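Local coordinates for cupin type-2 domain-containing protein (Streptococcus pyogenes, PDB 1YHF), which is of unknown function but has the small beta-barrel fold of the cupin superfamily, at residues Asp61-Ile66 with Leu107-Lys112. Numbering follows the deposited sequence.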
ATOM      1  N   ASP A  61       4.459  -7.206   9.494  1.00 26.04           N
ATOM      2  CA  ASP A  61       3.878  -5.915   9.853  1.00 26.07           C
ATOM      3  C   ASP A  61       3.757  -5.121   8.534  1.00 25.75           C
ATOM      4  O   ASP A  61       4.685  -5.096   7.720  1.00 26.07           O
ATOM      5  CB  ASP A  61       4.755  -5.146  10.861  1.00 25.72           C
ATOM      6  CG  ASP A  61       4.686  -5.705  12.293  1.00 26.12           C
ATOM      7  OD1 ASP A  61       3.669  -6.323  12.678  1.00 25.92           O
ATOM      8  OD2 ASP A  61       5.659  -5.493  13.056  1.00 26.79           O
ATOM      9  N   ALA A  62       2.623  -4.473   8.345  1.00 25.59           N
ATOM     10  CA  ALA A  62       2.297  -3.819   7.092  1.00 26.39           C
ATOM     11  C   ALA A  62       2.104  -2.321   7.316  1.00 27.48           C
ATOM     12  O   ALA A  62       1.110  -1.870   7.915  1.00 27.58           O
ATOM     13  CB  ALA A  62       1.028  -4.461   6.493  1.00 26.86           C
HETATM   14  N   MSE A  63       3.056  -1.532   6.848  1.00 27.74           N
HETATM   15  CA  MSE A  63       2.976  -0.101   7.086  1.00 29.03           C
HETATM   16  C   MSE A  63       2.304   0.533   5.884  1.00 27.86           C
HETATM   17  O   MSE A  63       2.704   0.293   4.748  1.00 26.57           O
HETATM   18  CB  MSE A  63       4.356   0.498   7.312  1.00 28.25           C
HETATM   19  CG  MSE A  63       4.315   1.983   7.544  1.00 30.17           C
HETATM   20 SE   MSE A  63       6.018   2.719   8.112  0.82 34.30          SE
HETATM   21  CE  MSE A  63       7.110   2.404   6.515  1.00 30.38           C
ATOM     22  N   VAL A  64       1.266   1.319   6.164  1.00 27.78           N
ATOM     23  CA  VAL A  64       0.502   1.992   5.132  1.00 27.61           C
ATOM     24  C   VAL A  64       0.723   3.477   5.250  1.00 28.12           C
ATOM     25  O   VAL A  64       0.451   4.057   6.307  1.00 28.01           O
ATOM     26  CB  VAL A  64      -1.020   1.719   5.280  1.00 28.39           C
ATOM     27  CG1 VAL A  64      -1.827   2.559   4.275  1.00 26.40           C
ATOM     28  CG2 VAL A  64      -1.316   0.249   5.102  1.00 26.79           C
ATOM     29  N   THR A  65       1.189   4.085   4.161  1.00 27.75           N
ATOM     30  CA  THR A  65       1.358   5.525   4.099  1.00 27.81           C
ATOM     31  C   THR A  65       0.445   6.058   2.989  1.00 27.65           C
ATOM     32  O   THR A  65       0.582   5.658   1.830  1.00 27.04           O
ATOM     33  CB  THR A  65       2.857   5.876   3.907  1.00 28.16           C
ATOM     34  OG1 THR A  65       3.575   5.592   5.131  1.00 27.58           O
ATOM     35  CG2 THR A  65       3.047   7.305   3.554  1.00 28.48           C
ATOM     36  N   ILE A  66      -0.514   6.906   3.374  1.00 26.60           N
ATOM     37  CA  ILE A  66      -1.499   7.446   2.450  1.00 27.08           C
ATOM     38  C   ILE A  66      -0.906   8.660   1.740  1.00 27.32           C
ATOM     39  O   ILE A  66      -0.471   9.644   2.374  1.00 27.71           O
ATOM     40  CB  ILE A  66      -2.884   7.721   3.143  1.00 26.75           C
ATOM     41  CG1 ILE A  66      -3.480   6.418   3.702  1.00 27.30           C
ATOM     42  CG2 ILE A  66      -3.891   8.414   2.194  1.00 26.98           C
ATOM     43  CD1 ILE A  66      -3.822   5.371   2.677  1.00 27.68           C
ATOM     44  N   LEU A 107       1.587   3.992  -0.207  1.00 25.41           N
ATOM     45  CA  LEU A 107       2.768   3.162  -0.231  1.00 25.97           C
ATOM     46  C   LEU A 107       2.534   2.109   0.854  1.00 25.49           C
ATOM     47  O   LEU A 107       2.190   2.439   1.983  1.00 24.93           O
ATOM     48  CB  LEU A 107       4.038   3.979   0.062  1.00 24.95           C
ATOM     49  CG  LEU A 107       5.315   3.145   0.231  1.00 25.06           C
ATOM     50  CD1 LEU A 107       5.757   2.430  -1.073  1.00 24.14           C
ATOM     51  CD2 LEU A 107       6.428   4.041   0.747  1.00 29.19           C
ATOM     52  N   LEU A 108       2.702   0.848   0.481  1.00 26.67           N
ATOM     53  CA  LEU A 108       2.516  -0.277   1.372  1.00 26.35           C
ATOM     54  C   LEU A 108       3.832  -1.040   1.519  1.00 26.81           C
ATOM     55  O   LEU A 108       4.374  -1.557   0.548  1.00 28.20           O
ATOM     56  CB  LEU A 108       1.384  -1.181   0.838  1.00 26.42           C
ATOM     57  CG  LEU A 108       1.174  -2.492   1.609  1.00 27.81           C
ATOM     58  CD1 LEU A 108       0.581  -2.198   2.990  1.00 26.58           C
ATOM     59  CD2 LEU A 108       0.287  -3.489   0.823  1.00 28.36           C
ATOM     60  N   VAL A 109       4.358  -1.088   2.742  1.00 25.94           N
ATOM     61  CA  VAL A 109       5.602  -1.764   3.009  1.00 25.85           C
ATOM     62  C   VAL A 109       5.279  -2.903   3.998  1.00 25.46           C
ATOM     63  O   VAL A 109       4.856  -2.665   5.129  1.00 25.03           O
ATOM     64  CB  VAL A 109       6.681  -0.799   3.569  1.00 24.84           C
ATOM     65  CG1 VAL A 109       7.946  -1.561   3.904  1.00 26.73           C
ATOM     66  CG2 VAL A 109       6.985   0.325   2.549  1.00 24.93           C
ATOM     67  N   VAL A 110       5.439  -4.137   3.538  1.00 25.79           N
ATOM     68  CA  VAL A 110       5.119  -5.289   4.377  1.00 24.90           C
ATOM     69  C   VAL A 110       6.377  -6.045   4.772  1.00 26.62           C
ATOM     70  O   VAL A 110       7.016  -6.728   3.930  1.00 26.75           O
ATOM     71  CB  VAL A 110       4.091  -6.261   3.702  1.00 25.65           C
ATOM     72  CG1 VAL A 110       3.706  -7.420   4.673  1.00 22.58           C
ATOM     73  CG2 VAL A 110       2.853  -5.507   3.209  1.00 24.43           C
ATOM     74  N   VAL A 111       6.694  -5.972   6.070  1.00 26.12           N
ATOM     75  CA  VAL A 111       7.925  -6.518   6.572  1.00 26.40           C
ATOM     76  C   VAL A 111       7.641  -7.853   7.265  1.00 27.02           C
ATOM     77  O   VAL A 111       6.995  -7.901   8.315  1.00 25.46           O
ATOM     78  CB  VAL A 111       8.693  -5.506   7.464  1.00 26.15           C
ATOM     79  CG1 VAL A 111      10.039  -6.107   7.889  1.00 26.45           C
ATOM     80  CG2 VAL A 111       8.920  -4.156   6.683  1.00 24.88           C
ATOM     81  N   LYS A 112       8.105  -8.923   6.635  1.00 27.94           N
ATOM     82  CA  LYS A 112       7.797 -10.295   7.081  1.00 29.53           C
ATOM     83  C   LYS A 112       8.992 -10.938   7.774  1.00 29.75           C
ATOM     84  O   LYS A 112      10.109 -10.436   7.648  1.00 29.22           O
ATOM     85  CB  LYS A 112       7.342 -11.144   5.881  1.00 29.11           C
ATOM     86  CG  LYS A 112       5.947 -10.771   5.406  1.00 30.45           C
ATOM     87  CD  LYS A 112       5.575 -11.427   4.070  1.00 32.40           C
ATOM     88  CE  LYS A 112       5.955 -10.522   2.909  1.00 36.82           C
ATOM     89  NZ  LYS A 112       5.789 -11.183   1.577  1.00 38.51           N
TER
HETATM   90  O   HOH W   1       4.433   3.079   4.126  1.00 26.18           O
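Leu107 faces Thr65 as a hydrogen-bonded pair of an antiparallel ladder: its N donates a hydrogen bond to Thr65 O, and its O accepts one from Thr65 N at 2.9 Å. That oxygen has a second donor, a water that also sits 2.8 Å from Thr65 OG1 and so ties side chain to backbone across the strands. Thr65 OG1, turned anti to its carbonyl carbon (chi1 -71°), is hydrogen-bonded to Thr87 OG1 as well. One step on, Leu108 forms a non-hydrogen-bonded pair with Val64 on the other face of the sheet. Its CD1 leans forward along its own strand and across to the partner strand, 3.7 Å from Val64 CG2, the two side chains crossing at a slant, and 4.2 Å from Ala62 CB, while Leu108 CA makes a CA-H...O contact with Met63 O. Val109 returns to the Thr65 face and exchanges two backbone hydrogen bonds with selenomethionine Met63; the one from Met63 N to Val109 O is short, 2.7 Å. The Met63 chain runs out extended and then bends at chi3 (65°), which leaves CE 4.4 Å from Val109 CB, a loose apolar touch on an exposed surface. Val110 packs beside buried Ala62 with CG2, the branch next to its own backbone N, 3.9 Å from Ala62 CB. Val111 closes the ladder unevenly: its N points nearly straight at Asp61 O, 2.7 Å away, whereas Asp61 N meets Val111 O at a bent 132°, tilted off the carbonyl plane. Asp61 OD1 is held by Ala92 N. Strand 104-111 is central in the larger antiparallel sheet, 61-68 beside it, with 40-47 and 87-90 flanking the pair, Val64 and Ala62 facing inward, as in the beta-barrel of a cupin domain.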